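Local atomic coordinates of flavocytochrome C3 fumarate reductase (Shewanella frigidimarina, PDB entry 1QO8), a protein that is a periplasmic flavocytochrome that reduces fumarate to succinate in vitro, using FAD and four covalently bound hemes c in each subunit. Residues 371-385 / 407-420. Numbering follows the deposited sequence.
Sequences ISETVRGVGAVMVNK and QPGQFAWIIFDNQL
I414 is the apolar centre where strand 412-417 meets the short helix 374-377 and the antiparallel strand 381-383. Its CG2, anti to the backbone N, lies 3.5 Å from A380 CB and also touches V375 CG1, while CG1 carries CD1 off at a wide angle to CG and CD of R376. F416 and L420 pack on V375 and A380 beside it: the L420 methyl CD1 sits 3.4 Å from A380 N, against the Schellman turn at G379 that ends the helix. Four backbone hydrogen bonds zip V381 to I415 and V383 to W413; W413 N to V383 O is nearly straight (2.7 Å, 176°). On the face opposite I414 and M382, V383 CG1 packs 3.7 Å from I415 CD1.

Beyond V383 the pairing gives way to polar and watery links. N384 ND2 donates to Q407 OE1 (3.1 Å), the two amides nearly coplanar, while N384 OD1 accepts from N388 N. One water joins K385 N to the carbonyls of P408 and F411; another links W413 NE1 to K385 O. At this exposed end K385 CB leans on F411 CZ (3.6 Å).

Strand 412-417 also pairs antiparallel with strand 489-505 in a mixed sheet. Ahead of the helix packed on the 381-383/412-417 pair, S372 OG caps T374 N; S372 and E373 by similarity bind fumarate, and E373 salt-bridges R397, the probable proton donor of the fumarate reductase active site.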
loop_
_atom_site.group_PDB
_atom_site.type_symbol
_atom_site.label_atom_id
_atom_site.label_comp_id
_atom_site.label_asym_id
_atom_site.label_seq_id
_atom_site.Cartn_x
_atom_site.Cartn_y
_atom_site.Cartn_z
ATOM N N ILE A 371 2.622 -23.391 16.263
ATOM C CA ILE A 371 1.959 -24.651 16.753
ATOM C C ILE A 371 1.180 -25.199 15.581
ATOM O O ILE A 371 0.277 -24.581 15.037
ATOM C CB ILE A 371 1.178 -24.396 18.029
ATOM C CG1 ILE A 371 2.209 -24.075 19.137
ATOM C CG2 ILE A 371 0.446 -25.687 18.482
ATOM C CD1 ILE A 371 2.168 -22.608 19.430
ATOM N N SER A 372 1.652 -26.313 15.042
ATOM C CA SER A 372 1.071 -27.007 13.958
ATOM C C SER A 372 -0.448 -27.285 14.162
ATOM O O SER A 372 -0.936 -27.628 15.240
ATOM C CB SER A 372 1.751 -28.399 13.830
ATOM O OG SER A 372 1.120 -28.978 12.697
ATOM N N GLU A 373 -1.184 -27.121 13.099
ATOM C CA GLU A 373 -2.653 -27.424 13.068
ATOM C C GLU A 373 -2.892 -28.888 13.343
ATOM O O GLU A 373 -3.911 -29.220 13.972
ATOM C CB GLU A 373 -3.205 -26.896 11.752
ATOM C CG GLU A 373 -2.856 -27.794 10.568
ATOM C CD GLU A 373 -3.256 -27.091 9.276
ATOM O OE1 GLU A 373 -3.746 -25.925 9.352
ATOM O OE2 GLU A 373 -3.122 -27.621 8.174
ATOM N N THR A 374 -1.902 -29.780 13.165
ATOM C CA THR A 374 -2.026 -31.185 13.498
ATOM C C THR A 374 -2.136 -31.405 15.002
ATOM O O THR A 374 -2.628 -32.511 15.383
ATOM C CB THR A 374 -0.923 -32.064 12.909
ATOM O OG1 THR A 374 0.301 -31.925 13.624
ATOM C CG2 THR A 374 -0.644 -31.772 11.443
ATOM N N VAL A 375 -1.806 -30.436 15.865
ATOM C CA VAL A 375 -2.094 -30.552 17.278
ATOM C C VAL A 375 -3.618 -30.657 17.513
ATOM O O VAL A 375 -4.015 -31.548 18.288
ATOM C CB VAL A 375 -1.478 -29.533 18.229
ATOM C CG1 VAL A 375 -1.718 -29.848 19.702
ATOM C CG2 VAL A 375 0.068 -29.498 18.015
ATOM N N ARG A 376 -4.417 -29.799 16.906
ATOM C CA ARG A 376 -5.862 -29.879 16.884
ATOM C C ARG A 376 -6.316 -31.103 16.055
ATOM O O ARG A 376 -7.114 -31.891 16.565
ATOM C CB ARG A 376 -6.472 -28.561 16.389
ATOM C CG ARG A 376 -6.124 -27.369 17.289
ATOM C CD ARG A 376 -6.619 -26.070 16.627
ATOM N NE ARG A 376 -5.633 -25.569 15.642
ATOM C CZ ARG A 376 -5.891 -25.170 14.429
ATOM N NH1 ARG A 376 -7.162 -25.303 14.023
ATOM N NH2 ARG A 376 -5.149 -24.607 13.520
ATOM N N GLY A 377 -5.710 -31.439 14.943
ATOM C CA GLY A 377 -6.097 -32.572 14.079
ATOM C C GLY A 377 -6.109 -33.888 14.853
ATOM O O GLY A 377 -7.014 -34.740 14.790
ATOM N N VAL A 378 -5.190 -34.033 15.819
ATOM C CA VAL A 378 -4.972 -35.293 16.486
ATOM C C VAL A 378 -5.656 -35.246 17.816
ATOM O O VAL A 378 -5.601 -36.197 18.626
ATOM C CB VAL A 378 -3.473 -35.734 16.497
ATOM C CG1 VAL A 378 -3.288 -37.092 17.187
ATOM C CG2 VAL A 378 -2.778 -35.842 15.154
ATOM N N GLY A 379 -6.421 -34.168 18.166
ATOM C CA GLY A 379 -7.268 -34.225 19.322
ATOM C C GLY A 379 -7.442 -33.038 20.228
ATOM O O GLY A 379 -8.248 -33.059 21.145
ATOM N N ALA A 380 -6.483 -32.037 20.125
ATOM C CA ALA A 380 -6.478 -31.056 21.196
ATOM C C ALA A 380 -7.735 -30.174 21.037
ATOM O O ALA A 380 -8.262 -30.031 19.975
ATOM C CB ALA A 380 -5.237 -30.179 21.089
ATOM N N VAL A 381 -8.075 -29.541 22.117
ATOM C CA VAL A 381 -9.108 -28.581 22.304
ATOM C C VAL A 381 -8.502 -27.143 22.331
ATOM O O VAL A 381 -7.369 -27.026 22.770
ATOM C CB VAL A 381 -9.749 -28.878 23.673
ATOM C CG1 VAL A 381 -10.773 -27.859 24.158
ATOM C CG2 VAL A 381 -10.427 -30.262 23.594
ATOM N N MET A 382 -9.310 -26.157 21.906
ATOM C CA MET A 382 -8.902 -24.760 21.958
ATOM C C MET A 382 -9.919 -23.974 22.765
ATOM O O MET A 382 -11.103 -24.047 22.475
ATOM C CB MET A 382 -8.730 -24.183 20.542
ATOM C CG MET A 382 -8.060 -22.779 20.572
ATOM S SD MET A 382 -7.614 -22.266 18.893
ATOM C CE MET A 382 -9.171 -22.339 18.031
ATOM N N VAL A 383 -9.369 -23.260 23.733
ATOM C CA VAL A 383 -10.121 -22.565 24.762
ATOM C C VAL A 383 -9.612 -21.106 24.889
ATOM O O VAL A 383 -8.438 -20.808 24.569
ATOM C CB VAL A 383 -9.862 -23.493 25.941
ATOM C CG1 VAL A 383 -9.130 -22.998 27.132
ATOM C CG2 VAL A 383 -11.048 -24.404 26.248
ATOM N N ASN A 384 -10.504 -20.210 25.268
ATOM C CA ASN A 384 -10.074 -18.793 25.358
ATOM C C ASN A 384 -9.436 -18.553 26.714
ATOM O O ASN A 384 -9.245 -19.541 27.464
ATOM C CB ASN A 384 -11.242 -17.874 25.057
ATOM C CG ASN A 384 -12.324 -17.915 26.112
ATOM O OD1 ASN A 384 -12.219 -18.493 27.222
ATOM N ND2 ASN A 384 -13.380 -17.232 25.674
ATOM N N LYS A 385 -9.051 -17.322 27.035
ATOM C CA LYS A 385 -8.418 -17.042 28.338
ATOM C C LYS A 385 -9.206 -17.439 29.570
ATOM O O LYS A 385 -8.660 -17.622 30.680
ATOM C CB LYS A 385 -8.173 -15.502 28.362
ATOM C CG LYS A 385 -8.456 -14.779 29.651
ATOM C CD LYS A 385 -8.334 -13.264 29.602
ATOM C CE LYS A 385 -8.707 -12.690 30.977
ATOM N NZ LYS A 385 -10.226 -12.675 31.089
ATOM N N GLN A 407 -11.367 -13.144 20.660
ATOM C CA GLN A 407 -11.448 -13.513 22.084
ATOM C C GLN A 407 -10.737 -12.457 22.942
ATOM O O GLN A 407 -9.825 -11.808 22.437
ATOM C CB GLN A 407 -10.790 -14.888 22.369
ATOM C CG GLN A 407 -11.343 -16.004 21.464
ATOM C CD GLN A 407 -12.861 -16.101 21.614
ATOM O OE1 GLN A 407 -13.363 -16.302 22.704
ATOM N NE2 GLN A 407 -13.597 -15.925 20.530
ATOM N N PRO A 408 -11.079 -12.361 24.213
ATOM C CA PRO A 408 -10.400 -11.547 25.183
ATOM C C PRO A 408 -8.900 -11.720 25.258
ATOM O O PRO A 408 -8.434 -12.858 25.418
ATOM C CB PRO A 408 -10.960 -11.927 26.563
ATOM C CG PRO A 408 -12.059 -12.891 26.285
ATOM C CD PRO A 408 -12.238 -13.070 24.807
ATOM N N GLY A 409 -8.170 -10.618 25.021
ATOM C CA GLY A 409 -6.715 -10.704 24.975
ATOM C C GLY A 409 -6.250 -11.122 23.603
ATOM O O GLY A 409 -5.056 -11.116 23.332
ATOM N N GLN A 410 -7.125 -11.468 22.657
ATOM C CA GLN A 410 -6.622 -11.903 21.348
ATOM C C GLN A 410 -5.678 -13.082 21.299
ATOM O O GLN A 410 -4.829 -13.177 20.396
ATOM C CB GLN A 410 -5.745 -10.765 20.787
ATOM C CG GLN A 410 -6.338 -10.305 19.501
ATOM C CD GLN A 410 -7.188 -9.068 19.800
ATOM O OE1 GLN A 410 -7.294 -8.706 20.976
ATOM N NE2 GLN A 410 -7.644 -8.567 18.660
ATOM N N PHE A 411 -5.840 -14.037 22.208
ATOM C CA PHE A 411 -5.077 -15.283 22.121
ATOM C C PHE A 411 -5.961 -16.467 22.547
ATOM O O PHE A 411 -7.049 -16.254 23.049
ATOM C CB PHE A 411 -3.838 -15.196 23.009
ATOM C CG PHE A 411 -4.149 -15.262 24.473
ATOM C CD1 PHE A 411 -4.471 -14.113 25.156
ATOM C CD2 PHE A 411 -4.125 -16.460 25.169
ATOM C CE1 PHE A 411 -4.730 -14.094 26.524
ATOM C CE2 PHE A 411 -4.464 -16.490 26.513
ATOM C CZ PHE A 411 -4.750 -15.316 27.214
ATOM N N ALA A 412 -5.413 -17.668 22.413
ATOM C CA ALA A 412 -6.229 -18.823 22.924
ATOM C C ALA A 412 -5.236 -19.761 23.561
ATOM O O ALA A 412 -3.986 -19.546 23.522
ATOM C CB ALA A 412 -6.996 -19.408 21.729
ATOM N N TRP A 413 -5.733 -20.800 24.172
ATOM C CA TRP A 413 -4.921 -21.909 24.671
ATOM C C TRP A 413 -5.183 -23.201 23.905
ATOM O O TRP A 413 -6.343 -23.635 23.725
ATOM C CB TRP A 413 -5.342 -22.083 26.128
ATOM C CG TRP A 413 -4.940 -21.015 27.090
ATOM C CD1 TRP A 413 -5.744 -20.114 27.701
ATOM C CD2 TRP A 413 -3.620 -20.819 27.649
ATOM N NE1 TRP A 413 -4.993 -19.333 28.538
ATOM C CE2 TRP A 413 -3.707 -19.761 28.551
ATOM C CE3 TRP A 413 -2.420 -21.475 27.507
ATOM C CZ2 TRP A 413 -2.605 -19.278 29.288
ATOM C CZ3 TRP A 413 -1.303 -21.037 28.214
ATOM C CH2 TRP A 413 -1.416 -19.919 29.090
ATOM N N ILE A 414 -4.151 -23.944 23.519
ATOM C CA ILE A 414 -4.437 -25.273 22.983
ATOM C C ILE A 414 -4.135 -26.326 24.062
ATOM O O ILE A 414 -3.043 -26.206 24.635
ATOM C CB ILE A 414 -3.730 -25.527 21.667
ATOM C CG1 ILE A 414 -4.443 -24.670 20.599
ATOM C CG2 ILE A 414 -3.710 -26.998 21.306
ATOM C CD1 ILE A 414 -3.733 -24.600 19.278
ATOM N N ILE A 415 -5.118 -27.187 24.312
ATOM C CA ILE A 415 -5.233 -27.979 25.569
ATOM C C ILE A 415 -5.398 -29.464 25.299
ATOM O O ILE A 415 -5.885 -29.701 24.201
ATOM C CB ILE A 415 -6.435 -27.382 26.268
ATOM C CG1 ILE A 415 -5.665 -26.490 27.243
ATOM C CG2 ILE A 415 -7.754 -27.846 26.879
ATOM C CD1 ILE A 415 -6.144 -25.110 27.025
ATOM N N PHE A 416 -4.763 -30.321 26.102
ATOM C CA PHE A 416 -4.817 -31.746 25.779
ATOM C C PHE A 416 -4.387 -32.508 27.030
ATOM O O PHE A 416 -3.930 -31.845 27.976
ATOM C CB PHE A 416 -4.081 -32.196 24.525
ATOM C CG PHE A 416 -2.662 -31.666 24.532
ATOM C CD1 PHE A 416 -1.659 -32.326 25.233
ATOM C CD2 PHE A 416 -2.396 -30.432 23.895
ATOM C CE1 PHE A 416 -0.361 -31.765 25.188
ATOM C CE2 PHE A 416 -1.097 -29.903 23.854
ATOM C CZ PHE A 416 -0.087 -30.562 24.521
ATOM N N ASP A 417 -4.562 -33.853 27.043
ATOM C CA ASP A 417 -4.162 -34.524 28.315
ATOM C C ASP A 417 -3.035 -35.441 27.952
ATOM O O ASP A 417 -2.578 -35.372 26.786
ATOM C CB ASP A 417 -5.410 -35.237 28.878
ATOM C CG ASP A 417 -5.771 -36.506 28.116
ATOM O OD1 ASP A 417 -5.347 -36.784 26.956
ATOM O OD2 ASP A 417 -6.556 -37.308 28.712
ATOM N N ASN A 418 -2.550 -36.363 28.764
ATOM C CA ASN A 418 -1.462 -37.321 28.544
ATOM C C ASN A 418 -1.674 -38.266 27.435
ATOM O O ASN A 418 -0.701 -38.818 26.898
ATOM C CB ASN A 418 -1.149 -38.136 29.831
ATOM C CG ASN A 418 -0.082 -39.202 29.884
ATOM O OD1 ASN A 418 0.614 -39.653 30.799
ATOM N ND2 ASN A 418 0.370 -39.887 28.818
ATOM N N GLN A 419 -2.943 -38.509 26.952
ATOM C CA GLN A 419 -3.086 -39.397 25.801
ATOM C C GLN A 419 -2.501 -38.748 24.576
ATOM O O GLN A 419 -1.870 -39.289 23.648
ATOM C CB GLN A 419 -4.580 -39.847 25.537
ATOM C CG GLN A 419 -5.393 -40.090 26.802
ATOM C CD GLN A 419 -6.898 -40.219 26.521
ATOM O OE1 GLN A 419 -7.385 -41.079 25.774
ATOM N NE2 GLN A 419 -7.700 -39.278 26.968
ATOM N N LEU A 420 -2.870 -37.427 24.383
ATOM C CA LEU A 420 -2.310 -36.761 23.215
ATOM C C LEU A 420 -0.785 -36.669 23.434
ATOM O O LEU A 420 -0.075 -36.891 22.502
ATOM C CB LEU A 420 -2.845 -35.306 23.009
ATOM C CG LEU A 420 -2.609 -34.750 21.610
ATOM C CD1 LEU A 420 -3.801 -33.821 21.223
ATOM C CD2 LEU A 420 -1.338 -33.874 21.514
HETATM O O HOH W 1 -8.771 -15.477 24.942
HETATM O O HOH W 2 -5.833 -17.439 30.613
#